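PDB 4JGG: esterase TesA from Pseudomonas aeruginosa, which hydrolyses carboxylic esters, working most readily on Tween detergents and short-chain p-nitrophenyl esters, with weak thioesterase activity towards palmitoyl-coenzyme A and with lysophospholipase activity. Local coordinates for residues G72-L77 with Q108-S113; K117-G122 with A153-A158; S113-A118 with A123-L128; S30-L35 with Q41-L46. One frame throughout, in Å; residues are numbered along the deposited sequence.

Contact 1: residues G72-L77 with Q108-S113; sequences GGLARL and QQNLAS
Leu74 does the work from the 72-77 side, pushing its forked end at Asn110 and Ser113, two residues nearly one turn apart on the facing helix. The helices are 70-84 and 104-121, neighbours in the alpha/beta/alpha fold of this SGNH hydrolase; they come nearest where the CA atoms of Leu74 and Asn110 lie 6.1 Å apart.

The van der Waals contacts are made by the two methyls, each with its own nearest partner. CD1 of Leu74 meets Ser113, 3.4 Å from OG and 3.8 Å from CB. CD2 of Leu74 turns to Asn110, lying 3.4 Å from OD1 and 4.0 Å from CA of that residue. The leucine leaves its backbone with CG opposite N (chi1 175°), carrying the fork out across the gap, and its side chain crosses that of Asn110 at about a right angle. Met114 and Lys117 also touch Leu74. With Asn110 and Ser113 they complete a set spaced i, i+3, i+4 and i+7 on helix 104-121, as in a knobs-into-holes socket.

The polar interactions run elsewhere. The amide of Asn110 is hydrogen-bonded through ND2 to Ser70 OG, near the start of the leucine's own helix, so the two helices gain a polar tie just beside the packed fork.

Between the segments themselves, methyls rest against oxygens without polar bonding. This suggests that dispersion and close fit account for the direct contact between the two segments, while Ser70 rather than Leu74 helps to fix the turn of the Asn110 amide.

Contact 2: residues K117-G122 with A153-A158; sequences KARAEG and AQEKTA
Arg119 and Glu155 sit at the closing ends of helices 104-121 and 138-155, their CA atoms 8.6 Å apart, and both helices finish in a Schellman motif, at Gly122 and at Lys156, each with positive phi. These two helices are neighbours in the alpha/beta/alpha fold, and their ends meet at the protein surface.

A single salt bridge spans the gap. NH1 of Arg119 lies 3.3 Å from OE1 of Glu155, but the oxygen stands well out of the guanidinium plane and no N-H aims at it. The attraction is therefore one of charge alone. The flat groups are turned 60° against each other, and OE1 of Glu155 comes at the guanidinium obliquely, with CZ of Arg119 at 3.8 Å and NH2 of Arg119 at 4.0 Å. The arginine sets out toward the other helix and then bends at chi3 (78°), swinging the guanidinium to the carboxylate. Glu155 starts in a less direct direction; a fold at chi2 brings its end nearer, and its side chain also packs on Ala112, Ala115 and Gln116 of helix 104-121. Such an out-of-plane pair at the surface probably contributes modest electrostatic attraction rather than a rigid clasp.

Past each salt-bridge residue the chain turns out of its helix. At Gly122 the backbone N bonds to Arg119 O at 3.1 Å. On the other side the chain runs past Lys156 toward strand 158-160, where Thr157 OG1 donates to Ala158 O at 2.7 Å, standing 41° out of the carbonyl plane.

Contact 3: residues S113-A118 with A123-L128; sequences SMAQKA and AKVLLL
Val125 stands with CG1 opposite its backbone N (chi1 170°) and CG2 opposite its carbonyl carbon, a setting that spreads the two methyls along the helix so that one reaches Ala115 and the other Ala118. This is the returning half of a beta-alpha-beta crossover: helix 104-121 follows strand 88-92, packs over the parallel sheet, and leads by a short turn into the neighbouring strand 124-128.

The fit is made from small groups. CG1 of Val125 lies 4.1 Å from CB of Ala115, an ordinary apolar distance. CG2 of Val125 presses harder, 3.5 Å from CB of Ala118 and thus inside usual van der Waals contact; it also passes 3.9 Å from the carbonyl O of Ala115. With alanines one turn apart on the facing side, the helix backbone can settle close to the strand, and the CA atoms of Ala115 and Val125 are 6.3 Å apart. Thr157 joins this buried patch, touching both residues, while Val89 of the adjacent strand packs on Ala118 and Ala123.

Where the helix gives way to the strand, a backbone bond ties the turn. Ala123 N donates to Ala118 O at 3.1 Å, with an N-H...O angle of 157°. The donor is tilted 33° from the carbonyl plane, and CB of the same Ala123 rests 3.6 Å from that oxygen of Ala118.

Contact 4: residues S30-L35 with Q41-L46; sequences SISAAL and QGWVAL
Gly42, the N-cap of helix 43-53, lies against Ala34: its bare CA is 4.3 Å from Ala34 CB, and the absence of a side chain here lets the two backbones come close.

Trp43 comes next, and its indole edge makes the direct polar link. NE1 of Trp43 donates to Ser32 OG at 2.9 Å with an N-H...O angle of 155°, the oxygen lying near the ring plane. That same OG is hydrogen-bonded to Glu92, so the serine oxygen has two hydrogen-bond partners, Trp43 and Glu92. An uncommon first torsion, chi1 91°, brings the indole round to the serine, and Phe163 meets the ring edge-to-face. The backbone N of Trp43 bonds to Gln186 and, weakly, to a water that in turn donates to Ile31 O at 2.8 Å.

The segment that Trp43 meets follows strand 23-28 of this GDSL-family, SGNH-type hydrolase. Ser30, the probable nucleophile by similarity, begins the short helix 30-33, and the side chain of Ile31 is about 5 Å from that of His180, another probable active-site residue.

At Val44 a second water bridges the segments, accepting from Val44 N at 3.1 Å and donating to Ser32 O at 2.7 Å; Asn62 also bonds to this carbonyl. The valine's CG2 approaches Ser32 O to 4.0 Å and lies 3.7 Å above the Trp43 ring plane, offset toward its rim.

Contacts 1, 2 and 3 all draw on helix 104-121, each with a different partner: helix 70-84, the end of helix 138-155, and strand 124-128. Among these three, the chemistry changes with burial. Contact 3, against the sheet, is buried, with tight apolar side-chain packing and one backbone hydrogen bond; contact 1, between helices, is partly buried and sets methyls against oxygens; contact 2, at the surface, relies on charge. Contacts 2 and 3 are joined by backbone bonds from Ala158 to Val125 and Leu127. Contact 4 lies across the chain's centre, buried yet polar, with one direct hydrogen bond and two bridging waters, and holds the probable nucleophile. Leu128 CD1 against Trp43 CZ2, at 3.9 Å, joins contacts 3 and 4.

Contact 1: residues G72-L77 with Q108-S113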
loop_
_atom_site.group_PDB
_atom_site.type_symbol
_atom_site.label_atom_id
_atom_site.label_comp_id
_atom_site.label_asym_id
_atom_site.label_seq_id
_atom_site.Cartn_x
_atom_site.Cartn_y
_atom_site.Cartn_z
ATOM N N GLY A 72 -7.822 10.571 -4.002
ATOM C CA GLY A 72 -8.539 10.483 -2.738
ATOM C C GLY A 72 -7.617 10.406 -1.528
ATOM O O GLY A 72 -7.849 11.067 -0.513
ATOM N N GLY A 73 -6.560 9.614 -1.634
ATOM C CA GLY A 73 -5.594 9.505 -0.556
ATOM C C GLY A 73 -4.873 10.823 -0.313
ATOM O O GLY A 73 -4.620 11.211 0.837
ATOM N N LEU A 74 -4.550 11.522 -1.399
ATOM C CA LEU A 74 -3.893 12.815 -1.307
ATOM C C LEU A 74 -4.811 13.819 -0.595
ATOM O O LEU A 74 -4.379 14.536 0.301
ATOM C CB LEU A 74 -3.507 13.314 -2.699
ATOM C CG LEU A 74 -2.899 14.714 -2.812
ATOM C CD1 LEU A 74 -1.613 14.843 -2.016
ATOM C CD2 LEU A 74 -2.675 15.107 -4.287
ATOM N N ALA A 75 -6.079 13.851 -0.999
ATOM C CA ALA A 75 -7.052 14.742 -0.377
ATOM C C ALA A 75 -7.201 14.506 1.137
ATOM O O ALA A 75 -7.350 15.467 1.893
ATOM C CB ALA A 75 -8.397 14.619 -1.066
ATOM N N ARG A 76 -7.156 13.245 1.572
ATOM C CA ARG A 76 -7.442 12.896 2.971
ATOM C C ARG A 76 -6.202 12.708 3.861
ATOM O O ARG A 76 -6.319 12.586 5.079
ATOM C CB ARG A 76 -8.368 11.671 3.074
ATOM C CG ARG A 76 -7.745 10.343 2.593
ATOM C CD ARG A 76 -8.803 9.240 2.582
ATOM N NE ARG A 76 -8.290 7.931 2.186
ATOM C CZ ARG A 76 -7.956 6.964 3.038
ATOM N NH1 ARG A 76 -8.055 7.162 4.347
ATOM N NH2 ARG A 76 -7.522 5.802 2.585
ATOM N N LEU A 77 -5.017 12.721 3.263
ATOM C CA LEU A 77 -3.782 12.546 4.032
ATOM C C LEU A 77 -3.463 13.680 5.036
ATOM O O LEU A 77 -3.103 13.408 6.185
ATOM C CB LEU A 77 -2.598 12.253 3.089
ATOM C CG LEU A 77 -1.223 12.128 3.756
ATOM C CD1 LEU A 77 -1.126 10.882 4.622
ATOM C CD2 LEU A 77 -0.119 12.152 2.706
ATOM N N GLN A 108 1.297 9.468 -10.672
ATOM C CA GLN A 108 2.651 9.838 -10.289
ATOM C C GLN A 108 2.633 11.155 -9.517
ATOM O O GLN A 108 3.331 11.315 -8.522
ATOM C CB GLN A 108 3.541 9.947 -11.533
ATOM C CG GLN A 108 5.026 9.745 -11.249
ATOM C CD GLN A 108 5.653 10.933 -10.547
ATOM O OE1 GLN A 108 5.072 12.016 -10.500
ATOM N NE2 GLN A 108 6.850 10.735 -9.996
ATOM N N GLN A 109 1.815 12.095 -9.970
ATOM C CA GLN A 109 1.712 13.395 -9.309
ATOM C C GLN A 109 1.128 13.289 -7.891
ATOM O O GLN A 109 1.691 13.806 -6.914
ATOM C CB GLN A 109 0.845 14.324 -10.167
ATOM C CG GLN A 109 0.696 15.740 -9.626
ATOM C CD GLN A 109 -0.345 16.538 -10.396
ATOM O OE1 GLN A 109 -1.487 16.097 -10.560
ATOM N NE2 GLN A 109 0.047 17.710 -10.882
ATOM N N ASN A 110 -0.018 12.629 -7.791
ATOM C CA ASN A 110 -0.685 12.438 -6.515
ATOM C C ASN A 110 0.152 11.675 -5.484
ATOM O O ASN A 110 0.260 12.097 -4.336
ATOM C CB ASN A 110 -2.024 11.739 -6.727
ATOM C CG ASN A 110 -3.012 12.601 -7.481
ATOM O OD1 ASN A 110 -2.926 13.832 -7.445
ATOM N ND2 ASN A 110 -3.966 11.961 -8.162
ATOM N N LEU A 111 0.750 10.560 -5.893
ATOM C CA LEU A 111 1.561 9.761 -4.973
ATOM C C LEU A 111 2.803 10.533 -4.535
ATOM O O LEU A 111 3.154 10.537 -3.369
ATOM C CB LEU A 111 1.982 8.430 -5.612
ATOM C CG LEU A 111 0.974 7.296 -5.820
ATOM C CD1 LEU A 111 1.680 6.156 -6.541
ATOM C CD2 LEU A 111 0.384 6.792 -4.495
ATOM N N ALA A 112 3.459 11.184 -5.489
ATOM C CA ALA A 112 4.611 12.025 -5.204
ATOM C C ALA A 112 4.286 13.074 -4.147
ATOM O O ALA A 112 5.024 13.217 -3.176
ATOM C CB ALA A 112 5.101 12.695 -6.492
ATOM N N SER A 113 3.179 13.795 -4.351
ATOM C CA SER A 113 2.705 14.820 -3.427
ATOM C C SER A 113 2.363 14.245 -2.046
ATOM O O SER A 113 2.672 14.859 -1.025
ATOM C CB SER A 113 1.496 15.547 -4.016
ATOM O OG SER A 113 1.040 16.560 -3.139
#

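Contact 2: residues K117-G122 with A153-A158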
loop_
_atom_site.group_PDB
_atom_site.type_symbol
_atom_site.label_atom_id
_atom_site.label_comp_id
_atom_site.label_asym_id
_atom_site.label_seq_id
_atom_site.Cartn_x
_atom_site.Cartn_y
_atom_site.Cartn_z
ATOM N N LYS A 117 4.277 15.237 1.371
ATOM C CA LYS A 117 3.575 15.776 2.531
ATOM C C LYS A 117 3.863 14.955 3.784
ATOM O O LYS A 117 4.006 15.509 4.875
ATOM C CB LYS A 117 2.071 15.834 2.272
ATOM C CG LYS A 117 1.623 16.973 1.374
ATOM C CD LYS A 117 0.119 16.908 1.170
ATOM C CE LYS A 117 -0.385 17.931 0.152
ATOM N NZ LYS A 117 -0.211 19.329 0.618
ATOM N N ALA A 118 3.943 13.638 3.627
ATOM C CA ALA A 118 4.297 12.762 4.746
ATOM C C ALA A 118 5.715 13.028 5.244
ATOM O O ALA A 118 5.949 13.163 6.450
ATOM C CB ALA A 118 4.130 11.305 4.358
ATOM N N ARG A 119 6.662 13.094 4.314
ATOM C CA ARG A 119 8.040 13.437 4.645
ATOM C C ARG A 119 8.096 14.809 5.321
ATOM O O ARG A 119 8.876 15.017 6.248
ATOM C CB ARG A 119 8.902 13.438 3.379
ATOM C CG ARG A 119 10.295 14.013 3.568
ATOM C CD ARG A 119 10.933 14.314 2.217
ATOM N NE ARG A 119 10.427 15.558 1.627
ATOM C CZ ARG A 119 10.636 15.916 0.364
ATOM N NH1 ARG A 119 11.318 15.117 -0.446
ATOM N NH2 ARG A 119 10.155 17.062 -0.098
ATOM N N ALA A 120 7.267 15.739 4.853
ATOM C CA ALA A 120 7.197 17.082 5.445
ATOM C C ALA A 120 6.712 17.084 6.901
ATOM O O ALA A 120 7.031 17.999 7.667
ATOM C CB ALA A 120 6.317 18.005 4.587
ATOM N N GLU A 121 5.932 16.072 7.275
ATOM C CA GLU A 121 5.433 15.948 8.643
ATOM C C GLU A 121 6.459 15.290 9.572
ATOM O O GLU A 121 6.343 15.380 10.797
ATOM C CB GLU A 121 4.119 15.155 8.674
ATOM C CG GLU A 121 3.579 14.878 10.087
ATOM C CD GLU A 121 4.172 13.620 10.720
ATOM O OE1 GLU A 121 4.599 12.704 9.983
ATOM O OE2 GLU A 121 4.219 13.543 11.956
ATOM N N GLY A 122 7.457 14.638 8.986
ATOM C CA GLY A 122 8.472 13.940 9.752
ATOM C C GLY A 122 8.485 12.426 9.596
ATOM O O GLY A 122 9.269 11.724 10.259
ATOM N N ALA A 153 11.827 7.187 -6.556
ATOM C CA ALA A 153 13.035 7.859 -7.013
ATOM C C ALA A 153 12.968 9.340 -6.692
ATOM O O ALA A 153 13.879 9.902 -6.081
ATOM C CB ALA A 153 13.211 7.662 -8.516
ATOM N N GLN A 154 11.874 9.962 -7.116
ATOM C CA GLN A 154 11.700 11.401 -7.007
ATOM C C GLN A 154 11.641 11.892 -5.568
ATOM O O GLN A 154 12.225 12.929 -5.238
ATOM C CB GLN A 154 10.428 11.816 -7.752
ATOM C CG GLN A 154 10.113 13.296 -7.723
ATOM C CD GLN A 154 8.834 13.593 -8.474
ATOM O OE1 GLN A 154 8.236 12.691 -9.055
ATOM N NE2 GLN A 154 8.406 14.851 -8.469
ATOM N N GLU A 155 10.926 11.160 -4.716
ATOM C CA GLU A 155 10.694 11.611 -3.346
ATOM C C GLU A 155 11.565 10.894 -2.313
ATOM O O GLU A 155 11.389 11.088 -1.107
ATOM C CB GLU A 155 9.214 11.490 -2.964
ATOM C CG GLU A 155 8.252 12.337 -3.814
ATOM C CD GLU A 155 8.569 13.824 -3.764
ATOM O OE1 GLU A 155 9.253 14.258 -2.806
ATOM O OE2 GLU A 155 8.129 14.560 -4.678
ATOM N N LYS A 156 12.501 10.078 -2.786
ATOM C CA LYS A 156 13.387 9.304 -1.911
ATOM C C LYS A 156 12.625 8.457 -0.899
ATOM O O LYS A 156 12.920 8.512 0.289
ATOM C CB LYS A 156 14.332 10.217 -1.128
ATOM C CG LYS A 156 14.732 11.487 -1.828
ATOM N N THR A 157 11.649 7.680 -1.351
ATOM C CA THR A 157 10.899 6.839 -0.429
ATOM C C THR A 157 11.414 5.412 -0.487
ATOM O O THR A 157 12.183 5.049 -1.384
ATOM C CB THR A 157 9.391 6.820 -0.756
ATOM O OG1 THR A 157 9.128 5.843 -1.769
ATOM C CG2 THR A 157 8.920 8.178 -1.239
ATOM N N ALA A 158 10.997 4.591 0.471
ATOM C CA ALA A 158 11.218 3.161 0.343
ATOM C C ALA A 158 10.119 2.613 -0.553
ATOM O O ALA A 158 9.103 3.285 -0.797
ATOM C CB ALA A 158 11.228 2.465 1.724
#

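Contact 3: residues S113-A118 with A123-L128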
loop_
_atom_site.group_PDB
_atom_site.type_symbol
_atom_site.label_atom_id
_atom_site.label_comp_id
_atom_site.label_asym_id
_atom_site.label_seq_id
_atom_site.Cartn_x
_atom_site.Cartn_y
_atom_site.Cartn_z
ATOM N N SER A 113 3.179 13.795 -4.351
ATOM C CA SER A 113 2.705 14.820 -3.427
ATOM C C SER A 113 2.363 14.245 -2.046
ATOM O O SER A 113 2.672 14.859 -1.025
ATOM C CB SER A 113 1.496 15.547 -4.016
ATOM O OG SER A 113 1.040 16.560 -3.139
ATOM N N MET A 114 1.744 13.067 -2.016
ATOM C CA MET A 114 1.498 12.367 -0.748
ATOM C C MET A 114 2.801 12.088 -0.020
ATOM O O MET A 114 2.879 12.265 1.186
ATOM C CB MET A 114 0.771 11.024 -0.956
ATOM C CG MET A 114 -0.703 11.094 -1.365
ATOM S SD MET A 114 -1.482 9.448 -1.351
ATOM C CE MET A 114 -1.571 9.108 0.407
ATOM N N ALA A 115 3.805 11.603 -0.748
ATOM C CA ALA A 115 5.085 11.234 -0.146
ATOM C C ALA A 115 5.809 12.478 0.327
ATOM O O ALA A 115 6.477 12.467 1.359
ATOM C CB ALA A 115 5.950 10.449 -1.125
ATOM N N GLN A 116 5.664 13.554 -0.433
ATOM C CA GLN A 116 6.209 14.849 -0.044
ATOM C C GLN A 116 5.600 15.326 1.266
ATOM O O GLN A 116 6.314 15.762 2.169
ATOM C CB GLN A 116 5.959 15.878 -1.151
ATOM C CG GLN A 116 6.624 17.222 -0.929
ATOM C CD GLN A 116 5.755 18.182 -0.144
ATOM O OE1 GLN A 116 4.529 18.098 -0.183
ATOM N NE2 GLN A 116 6.390 19.106 0.574
ATOM N N LYS A 117 4.277 15.237 1.371
ATOM C CA LYS A 117 3.575 15.776 2.531
ATOM C C LYS A 117 3.863 14.955 3.784
ATOM O O LYS A 117 4.006 15.509 4.875
ATOM C CB LYS A 117 2.071 15.834 2.272
ATOM C CG LYS A 117 1.623 16.973 1.374
ATOM C CD LYS A 117 0.119 16.908 1.170
ATOM C CE LYS A 117 -0.385 17.931 0.152
ATOM N NZ LYS A 117 -0.211 19.329 0.618
ATOM N N ALA A 118 3.943 13.638 3.627
ATOM C CA ALA A 118 4.297 12.762 4.746
ATOM C C ALA A 118 5.715 13.028 5.244
ATOM O O ALA A 118 5.949 13.163 6.450
ATOM C CB ALA A 118 4.130 11.305 4.358
ATOM N N ALA A 123 7.623 11.907 8.729
ATOM C CA ALA A 123 7.493 10.455 8.585
ATOM C C ALA A 123 8.391 9.897 7.493
ATOM O O ALA A 123 8.629 10.565 6.483
ATOM C CB ALA A 123 6.048 10.071 8.307
ATOM N N LYS A 124 8.888 8.677 7.698
ATOM C CA LYS A 124 9.486 7.891 6.608
ATOM C C LYS A 124 8.353 7.310 5.777
ATOM O O LYS A 124 7.340 6.887 6.330
ATOM C CB LYS A 124 10.315 6.725 7.145
ATOM C CG LYS A 124 11.462 7.106 8.080
ATOM C CD LYS A 124 12.567 7.830 7.327
ATOM N N VAL A 125 8.526 7.266 4.456
ATOM C CA VAL A 125 7.466 6.783 3.572
ATOM C C VAL A 125 7.847 5.473 2.891
ATOM O O VAL A 125 8.961 5.336 2.386
ATOM C CB VAL A 125 7.125 7.827 2.499
ATOM C CG1 VAL A 125 6.208 7.237 1.451
ATOM C CG2 VAL A 125 6.495 9.044 3.140
ATOM N N LEU A 126 6.925 4.513 2.896
ATOM C CA LEU A 126 7.104 3.252 2.183
ATOM C C LEU A 126 5.961 3.100 1.182
ATOM O O LEU A 126 4.788 3.073 1.572
ATOM C CB LEU A 126 7.114 2.069 3.161
ATOM C CG LEU A 126 7.099 0.642 2.590
ATOM C CD1 LEU A 126 8.319 0.369 1.731
ATOM C CD2 LEU A 126 7.010 -0.384 3.717
ATOM N N LEU A 127 6.293 3.030 -0.110
ATOM C CA LEU A 127 5.268 2.833 -1.134
ATOM C C LEU A 127 5.077 1.354 -1.424
ATOM O O LEU A 127 6.053 0.621 -1.601
ATOM C CB LEU A 127 5.670 3.503 -2.445
ATOM C CG LEU A 127 5.985 4.983 -2.531
ATOM C CD1 LEU A 127 6.068 5.352 -4.014
ATOM C CD2 LEU A 127 4.904 5.789 -1.813
ATOM N N LEU A 128 3.825 0.918 -1.479
ATOM C CA LEU A 128 3.519 -0.428 -1.938
ATOM C C LEU A 128 3.047 -0.337 -3.386
ATOM O O LEU A 128 2.057 0.356 -3.694
ATOM C CB LEU A 128 2.462 -1.102 -1.056
ATOM C CG LEU A 128 2.841 -1.209 0.422
ATOM C CD1 LEU A 128 1.817 -2.026 1.195
ATOM C CD2 LEU A 128 4.233 -1.783 0.585
#

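Contact 4: residues S30-L35 with Q41-L46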
loop_
_atom_site.group_PDB
_atom_site.type_symbol
_atom_site.label_atom_id
_atom_site.label_comp_id
_atom_site.label_asym_id
_atom_site.label_seq_id
_atom_site.Cartn_x
_atom_site.Cartn_y
_atom_site.Cartn_z
ATOM N N SER A 30 -9.021 -1.189 -0.708
ATOM C CA SER A 30 -9.580 -2.513 -0.409
ATOM C C SER A 30 -8.552 -3.578 0.017
ATOM O O SER A 30 -8.846 -4.445 0.849
ATOM C CB SER A 30 -10.312 -3.037 -1.647
ATOM O OG SER A 30 -9.374 -3.290 -2.687
ATOM N N ILE A 31 -7.355 -3.531 -0.554
ATOM C CA ILE A 31 -6.395 -4.595 -0.281
ATOM C C ILE A 31 -5.966 -4.543 1.182
ATOM O O ILE A 31 -5.911 -5.571 1.860
ATOM C CB ILE A 31 -5.164 -4.549 -1.205
ATOM C CG1 ILE A 31 -5.594 -4.553 -2.669
ATOM C CG2 ILE A 31 -4.250 -5.751 -0.958
ATOM C CD1 ILE A 31 -4.430 -4.710 -3.616
ATOM N N SER A 32 -5.690 -3.341 1.678
ATOM C CA SER A 32 -5.227 -3.196 3.061
ATOM C C SER A 32 -6.395 -3.060 4.046
ATOM O O SER A 32 -6.228 -3.261 5.249
ATOM C CB SER A 32 -4.285 -2.003 3.178
ATOM O OG SER A 32 -3.090 -2.266 2.467
ATOM N N ALA A 33 -7.581 -2.741 3.530
ATOM C CA ALA A 33 -8.794 -2.731 4.345
ATOM C C ALA A 33 -9.372 -4.136 4.543
ATOM O O ALA A 33 -10.305 -4.331 5.323
ATOM C CB ALA A 33 -9.844 -1.785 3.752
ATOM N N ALA A 34 -8.805 -5.118 3.845
ATOM C CA ALA A 34 -9.188 -6.521 4.026
ATOM C C ALA A 34 -10.567 -6.826 3.480
ATOM O O ALA A 34 -11.354 -7.545 4.107
ATOM C CB ALA A 34 -9.107 -6.921 5.508
ATOM N N LEU A 35 -10.872 -6.267 2.311
ATOM C CA LEU A 35 -12.186 -6.457 1.721
ATOM C C LEU A 35 -12.430 -7.939 1.506
ATOM O O LEU A 35 -11.609 -8.647 0.888
ATOM C CB LEU A 35 -12.323 -5.668 0.407
ATOM C CG LEU A 35 -13.618 -5.745 -0.414
ATOM C CD1 LEU A 35 -14.834 -5.264 0.373
ATOM C CD2 LEU A 35 -13.457 -4.915 -1.669
ATOM N N GLN A 41 -7.738 -10.716 10.594
ATOM C CA GLN A 41 -6.844 -11.664 9.934
ATOM C C GLN A 41 -6.161 -11.024 8.731
ATOM O O GLN A 41 -5.372 -11.666 8.035
ATOM C CB GLN A 41 -7.614 -12.910 9.483
ATOM C CG GLN A 41 -8.150 -13.772 10.629
ATOM C CD GLN A 41 -7.049 -14.504 11.396
ATOM O OE1 GLN A 41 -5.996 -14.828 10.843
ATOM N NE2 GLN A 41 -7.295 -14.769 12.677
ATOM N N GLY A 42 -6.471 -9.755 8.497
ATOM C CA GLY A 42 -5.872 -9.021 7.399
ATOM C C GLY A 42 -4.417 -8.700 7.634
ATOM O O GLY A 42 -3.928 -8.695 8.773
ATOM N N TRP A 43 -3.711 -8.414 6.548
ATOM C CA TRP A 43 -2.270 -8.238 6.619
ATOM C C TRP A 43 -1.826 -7.146 7.607
ATOM O O TRP A 43 -0.828 -7.307 8.307
ATOM C CB TRP A 43 -1.670 -8.062 5.214
ATOM C CG TRP A 43 -1.563 -6.655 4.708
ATOM C CD1 TRP A 43 -2.411 -6.027 3.850
ATOM C CD2 TRP A 43 -0.520 -5.720 5.006
ATOM N NE1 TRP A 43 -1.966 -4.745 3.595
ATOM C CE2 TRP A 43 -0.810 -4.532 4.298
ATOM C CE3 TRP A 43 0.631 -5.770 5.795
ATOM C CZ2 TRP A 43 0.010 -3.405 4.364
ATOM C CZ3 TRP A 43 1.439 -4.651 5.864
ATOM C CH2 TRP A 43 1.123 -3.483 5.161
ATOM N N VAL A 44 -2.572 -6.053 7.697
ATOM C CA VAL A 44 -2.188 -4.973 8.614
ATOM C C VAL A 44 -2.311 -5.422 10.070
ATOM O O VAL A 44 -1.447 -5.137 10.895
ATOM C CB VAL A 44 -3.026 -3.696 8.392
ATOM C CG1 VAL A 44 -2.850 -2.757 9.554
ATOM C CG2 VAL A 44 -2.631 -3.006 7.088
ATOM N N ALA A 45 -3.387 -6.141 10.360
ATOM C CA ALA A 45 -3.590 -6.786 11.651
ATOM C C ALA A 45 -2.447 -7.724 11.982
ATOM O O ALA A 45 -2.023 -7.821 13.134
ATOM C CB ALA A 45 -4.900 -7.551 11.648
ATOM N N LEU A 46 -1.954 -8.442 10.973
ATOM C CA LEU A 46 -0.846 -9.356 11.187
ATOM C C LEU A 46 0.448 -8.578 11.407
ATOM O O LEU A 46 1.360 -9.048 12.104
ATOM C CB LEU A 46 -0.677 -10.293 9.984
ATOM C CG LEU A 46 -1.866 -11.149 9.546
ATOM C CD1 LEU A 46 -1.428 -12.064 8.404
ATOM C CD2 LEU A 46 -2.422 -11.950 10.690
HETATM O O HOH W 1 -5.843 -7.006 4.298
HETATM O O HOH W 2 -5.245 -5.607 6.220
#